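Local coordinates for protein projannalysin (Methanocaldococcus jannaschii, PDB 4JIX) that is probably the inactive precursor of a zinc-dependent metallopeptidase of the minigluzincin kind, a small soluble scaffold related to the catalytic domains of integral membrane metallopeptidases, at residues L65-L70 against D101-K106; I25-N30 against K77-N82. The protein carries 1 engineered substitution. All coordinates share one frame; numbering follows the deposited sequence.

Contact 1. Residues L65-L70 against D101-K106; sequences LHYIIL and DEIELK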
# COMPACT_ATOMS: atom_id res chain seq x y z
N LEU A 65 -3.66 8.07 -6.73
CA LEU A 65 -3.55 7.58 -8.12
C LEU A 65 -2.43 8.28 -8.88
O LEU A 65 -1.70 7.63 -9.61
CB LEU A 65 -4.89 7.75 -8.88
CG LEU A 65 -6.06 6.91 -8.37
CD1 LEU A 65 -7.35 7.29 -9.09
CD2 LEU A 65 -5.79 5.39 -8.51
N HIS A 66 -2.31 9.61 -8.70
CA HIS A 66 -1.26 10.43 -9.32
C HIS A 66 0.14 9.93 -8.90
O HIS A 66 1.01 9.78 -9.75
CB HIS A 66 -1.44 11.92 -8.94
CG HIS A 66 -0.30 12.79 -9.39
ND1 HIS A 66 0.80 13.01 -8.57
CD2 HIS A 66 -0.12 13.45 -10.55
CE1 HIS A 66 1.60 13.82 -9.26
NE2 HIS A 66 1.09 14.10 -10.46
N TYR A 67 0.33 9.70 -7.60
CA TYR A 67 1.61 9.24 -7.04
C TYR A 67 2.02 7.87 -7.60
O TYR A 67 3.20 7.67 -7.91
CB TYR A 67 1.54 9.17 -5.50
CG TYR A 67 2.89 8.86 -4.87
CD1 TYR A 67 3.78 9.89 -4.56
CD2 TYR A 67 3.29 7.55 -4.62
CE1 TYR A 67 5.04 9.62 -4.02
CE2 TYR A 67 4.55 7.27 -4.08
CZ TYR A 67 5.41 8.31 -3.77
OH TYR A 67 6.65 8.04 -3.24
N ILE A 68 1.06 6.94 -7.68
CA ILE A 68 1.25 5.56 -8.16
C ILE A 68 1.66 5.59 -9.64
O ILE A 68 2.63 4.93 -10.01
CB ILE A 68 -0.07 4.75 -7.93
CG1 ILE A 68 -0.27 4.40 -6.42
CG2 ILE A 68 -0.12 3.48 -8.78
CD1 ILE A 68 -1.79 4.00 -6.08
N ILE A 69 0.91 6.33 -10.48
CA ILE A 69 1.18 6.46 -11.91
C ILE A 69 2.53 7.16 -12.12
O ILE A 69 3.30 6.73 -12.98
CB ILE A 69 0.02 7.18 -12.65
CG1 ILE A 69 -1.29 6.34 -12.59
CG2 ILE A 69 0.39 7.49 -14.12
CD1 ILE A 69 -2.59 7.17 -12.83
N LEU A 70 2.80 8.24 -11.35
CA LEU A 70 4.07 8.97 -11.39
C LEU A 70 5.24 8.01 -11.14
O LEU A 70 6.23 8.08 -11.86
CB LEU A 70 4.10 10.11 -10.35
CG LEU A 70 5.38 10.98 -10.28
CD1 LEU A 70 5.59 11.83 -11.57
CD2 LEU A 70 5.36 11.88 -9.04
N ASP A 101 6.82 9.79 1.94
CA ASP A 101 6.53 8.90 3.08
C ASP A 101 5.06 9.02 3.49
O ASP A 101 4.41 8.01 3.77
CB ASP A 101 7.45 9.23 4.28
CG ASP A 101 8.90 8.87 4.09
OD1 ASP A 101 9.21 8.11 3.15
OD2 ASP A 101 9.73 9.28 4.92
N GLU A 102 4.54 10.27 3.48
CA GLU A 102 3.14 10.57 3.83
C GLU A 102 2.14 9.93 2.89
O GLU A 102 1.19 9.31 3.36
CB GLU A 102 2.88 12.08 3.79
CG GLU A 102 3.41 12.87 4.96
CD GLU A 102 2.85 14.27 4.87
OE1 GLU A 102 3.29 15.04 3.99
OE2 GLU A 102 1.86 14.54 5.59
N ILE A 103 2.35 10.09 1.57
CA ILE A 103 1.45 9.52 0.56
C ILE A 103 1.54 7.99 0.57
O ILE A 103 0.52 7.30 0.48
CB ILE A 103 1.74 10.12 -0.84
CG1 ILE A 103 1.46 11.65 -0.83
CG2 ILE A 103 0.89 9.41 -1.94
CD1 ILE A 103 2.06 12.46 -1.99
N GLU A 104 2.76 7.45 0.66
CA GLU A 104 2.97 6.00 0.69
C GLU A 104 2.28 5.38 1.91
O GLU A 104 1.71 4.29 1.78
CB GLU A 104 4.47 5.68 0.68
CG GLU A 104 5.07 5.88 -0.71
CD GLU A 104 6.58 5.77 -0.80
OE1 GLU A 104 7.24 5.49 0.23
OE2 GLU A 104 7.12 5.95 -1.92
N LEU A 105 2.26 6.08 3.05
CA LEU A 105 1.56 5.57 4.23
C LEU A 105 0.02 5.57 4.00
O LEU A 105 -0.66 4.63 4.43
CB LEU A 105 1.90 6.35 5.50
CG LEU A 105 1.35 5.75 6.80
CD1 LEU A 105 1.99 4.40 7.11
CD2 LEU A 105 1.45 6.72 7.95
N LYS A 106 -0.50 6.58 3.28
CA LYS A 106 -1.93 6.63 2.95
C LYS A 106 -2.31 5.42 2.07
O LYS A 106 -3.34 4.79 2.31
CB LYS A 106 -2.31 7.94 2.26
CG LYS A 106 -2.21 9.17 3.17
CD LYS A 106 -2.61 10.43 2.39
CE LYS A 106 -2.35 11.69 3.17
NZ LYS A 106 -2.73 12.90 2.38

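Contact 2. Residues I25-N30 against K77-N82; sequences INESIN and KIKSIN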
# COMPACT_ATOMS: atom_id res chain seq x y z
N ILE A 25 7.21 12.96 -21.64
CA ILE A 25 7.27 11.65 -22.30
C ILE A 25 6.38 11.71 -23.56
O ILE A 25 5.16 11.89 -23.44
CB ILE A 25 6.85 10.48 -21.34
CG1 ILE A 25 7.80 10.32 -20.12
CG2 ILE A 25 6.70 9.14 -22.11
CD1 ILE A 25 7.20 9.47 -18.92
N ASN A 26 6.98 11.58 -24.75
CA ASN A 26 6.20 11.57 -25.99
C ASN A 26 6.14 10.16 -26.59
O ASN A 26 5.68 9.98 -27.72
CB ASN A 26 6.68 12.58 -27.05
CG ASN A 26 5.67 12.73 -28.19
OD1 ASN A 26 4.45 12.74 -27.97
ND2 ASN A 26 6.13 12.76 -29.42
N GLU A 27 6.61 9.15 -25.85
CA GLU A 27 6.47 7.79 -26.35
C GLU A 27 5.06 7.35 -26.05
O GLU A 27 4.53 7.67 -24.98
CB GLU A 27 7.50 6.84 -25.72
CG GLU A 27 8.87 6.95 -26.35
CD GLU A 27 9.89 6.11 -25.61
OE1 GLU A 27 10.38 6.56 -24.55
OE2 GLU A 27 10.16 4.98 -26.07
N SER A 28 4.44 6.62 -26.97
CA SER A 28 3.09 6.10 -26.81
C SER A 28 3.05 4.99 -25.75
O SER A 28 4.01 4.22 -25.65
CB SER A 28 2.58 5.56 -28.15
OG SER A 28 1.26 5.98 -28.44
N ILE A 29 1.99 4.92 -24.95
CA ILE A 29 1.84 3.84 -23.96
C ILE A 29 0.43 3.25 -24.06
O ILE A 29 -0.49 3.88 -24.59
CB ILE A 29 2.18 4.25 -22.50
CG1 ILE A 29 1.23 5.35 -21.95
CG2 ILE A 29 3.65 4.61 -22.32
CD1 ILE A 29 1.09 5.36 -20.38
N ASN A 30 0.29 2.03 -23.56
CA ASN A 30 -1.00 1.36 -23.43
C ASN A 30 -1.40 1.45 -21.98
O ASN A 30 -0.54 1.38 -21.11
CB ASN A 30 -0.91 -0.10 -23.90
CG ASN A 30 -0.50 -0.21 -25.35
OD1 ASN A 30 -1.22 0.25 -26.25
ND2 ASN A 30 0.67 -0.76 -25.59
N LYS A 77 10.51 6.93 -18.01
CA LYS A 77 11.29 8.08 -18.45
C LYS A 77 12.82 7.85 -18.36
O LYS A 77 13.54 8.18 -19.30
CB LYS A 77 10.92 9.35 -17.66
CG LYS A 77 11.39 10.61 -18.38
CD LYS A 77 11.59 11.74 -17.43
CE LYS A 77 12.19 12.93 -18.13
NZ LYS A 77 11.75 14.19 -17.47
N ILE A 78 13.30 7.31 -17.23
CA ILE A 78 14.74 7.12 -17.00
C ILE A 78 15.27 5.80 -17.61
O ILE A 78 16.48 5.55 -17.57
CB ILE A 78 15.07 7.24 -15.48
CG1 ILE A 78 14.46 6.07 -14.66
CG2 ILE A 78 14.65 8.63 -14.95
CD1 ILE A 78 14.97 5.92 -13.26
N LYS A 79 14.38 4.95 -18.16
CA LYS A 79 14.72 3.65 -18.75
C LYS A 79 15.46 2.77 -17.72
O LYS A 79 16.54 2.23 -17.99
CB LYS A 79 15.53 3.81 -20.06
CG LYS A 79 14.83 4.67 -21.15
CD LYS A 79 13.54 4.00 -21.69
CE LYS A 79 12.82 4.80 -22.77
NZ LYS A 79 12.17 6.01 -22.24
N SER A 80 14.88 2.67 -16.51
CA SER A 80 15.45 1.87 -15.43
C SER A 80 14.35 1.32 -14.55
O SER A 80 13.45 2.06 -14.18
CB SER A 80 16.42 2.69 -14.57
OG SER A 80 16.94 1.91 -13.51
N ILE A 81 14.44 0.03 -14.21
CA ILE A 81 13.49 -0.61 -13.29
C ILE A 81 13.91 -0.33 -11.83
O ILE A 81 13.20 -0.70 -10.90
CB ILE A 81 13.36 -2.13 -13.56
CG1 ILE A 81 14.68 -2.87 -13.26
CG2 ILE A 81 12.83 -2.39 -14.99
CD1 ILE A 81 14.55 -4.40 -13.06
N ASN A 82 15.08 0.32 -11.63
CA ASN A 82 15.63 0.60 -10.30
C ASN A 82 15.21 1.97 -9.76
O ASN A 82 14.64 2.79 -10.49
CB ASN A 82 17.15 0.47 -10.32
CG ASN A 82 17.64 -0.91 -10.72
OD1 ASN A 82 16.98 -1.92 -10.46
ND2 ASN A 82 18.80 -0.99 -11.35

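Contact 1. Residues L65-L70 against D101-K106
Tyr-67 reaches from helix 62-78, which farther along carries the zinc-binding histidines His-71 and His-75 of an HExxH motif, to Ile-103 and Glu-104 on helix 97-111. This buried helix-helix contact lies in the helical core of a minigluzincin-like metallopeptidase fold. Across the contact the phenol OH of Tyr-67 donates a hydrogen bond to Glu-104 OE2, 2.5 Å away, a short bond. The carboxylate stands steeply to the ring, their planes 78° apart, with OE2 near the ring plane at its edge; the hydroxyl in turn meets OE2 from above the carboxylate, 43° out of its plane. Ile-103 packs against the root of the same ring, its CG2 3.6 Å from Tyr-67 CG and equally near to CB, while its CD1 reaches 4.0 Å from CD1 of the tyrosine. With CG opposite its own backbone N (chi1 -173°), the ring of Tyr-67 points out to the second helix. Glu-104 leaves its helix at a slant, but its extended chain brings the carboxylate back to the phenol, with CG lying 3.7 Å from Tyr-67 CE2.

Farther out, Cys-100 and Ile-107 of helix 97-111 also touch the tyrosine, and Phe-95 packs on Ile-103. Ile-108 of the second subunit packs on Glu-104, so the glutamate sits where the helix pair meets the dimer partner. Glu-104 OE2 has a second partner besides the tyrosine hydroxyl: O3 of a bound glycerol, probably from the crystallisation liquor.

Contact 2. Residues I25-N30 against K77-N82
Lys-79 NZ is held by two oxygens, OE1 of Glu-27 and the backbone O of Phe-76, at the surface where helix 62-78, the HExxH helix of the metallopeptidase fold, runs out into a loop. Lys-79 NZ lies 3.0 Å from Glu-27 OE1 in a hydrogen-bonded salt bridge, approaching OE1 at its syn lone pair, the one facing the second carboxylate oxygen. The two side chains come from opposite directions, Glu-27 from the loop between helix 12-22 and strand 30-34. Lys-79, the first residue to leave helical geometry, has a positive phi of 56°. Its chain bends at chi2 and again at chi4 (-72°), which turns NZ back toward the loop and places Lys-79 CE 3.5 Å from Glu-27 OE1. Phe-76 also receives the lysine in a cation-pi contact.

Beside the ion pair the contact is apolar. Ile-25 CD1 rests 3.9 Å from Lys-77 CB, and its CG1 is 4.0 Å from Lys-77 CG. Only the base of this lysine meets the isoleucine; its extended chain carries NZ on to Leu-23 O and to a salt bridge with Glu-90 OE1, so it ties the helix both to the start of the loop and to helix 85-91. Ser-80 O accepts a bond from ND1 of the zinc ligand His-75, and Ser-80 OG closes an ST turn, taking the backbone N of Asn-82 at 3.1 Å.

How the contacts relate
Both contacts use helix 62-78 but at different levels. Contact 1 is buried and joins it to helix 97-111 near the dimer partner; contact 2 is at the surface and joins its C-terminal end to the loop leading into strand 30-34. Their centres are about 19 Å apart and their nearest atoms about 7 Å, without touching. In the core one aromatic side chain carries both the apolar packing and the polar bond, whereas at the surface these tasks are divided between an isoleucine-lysine pair and a separate salt bridge. The zinc-binding histidines His-71 and His-75 fall between the two places on the shared helix.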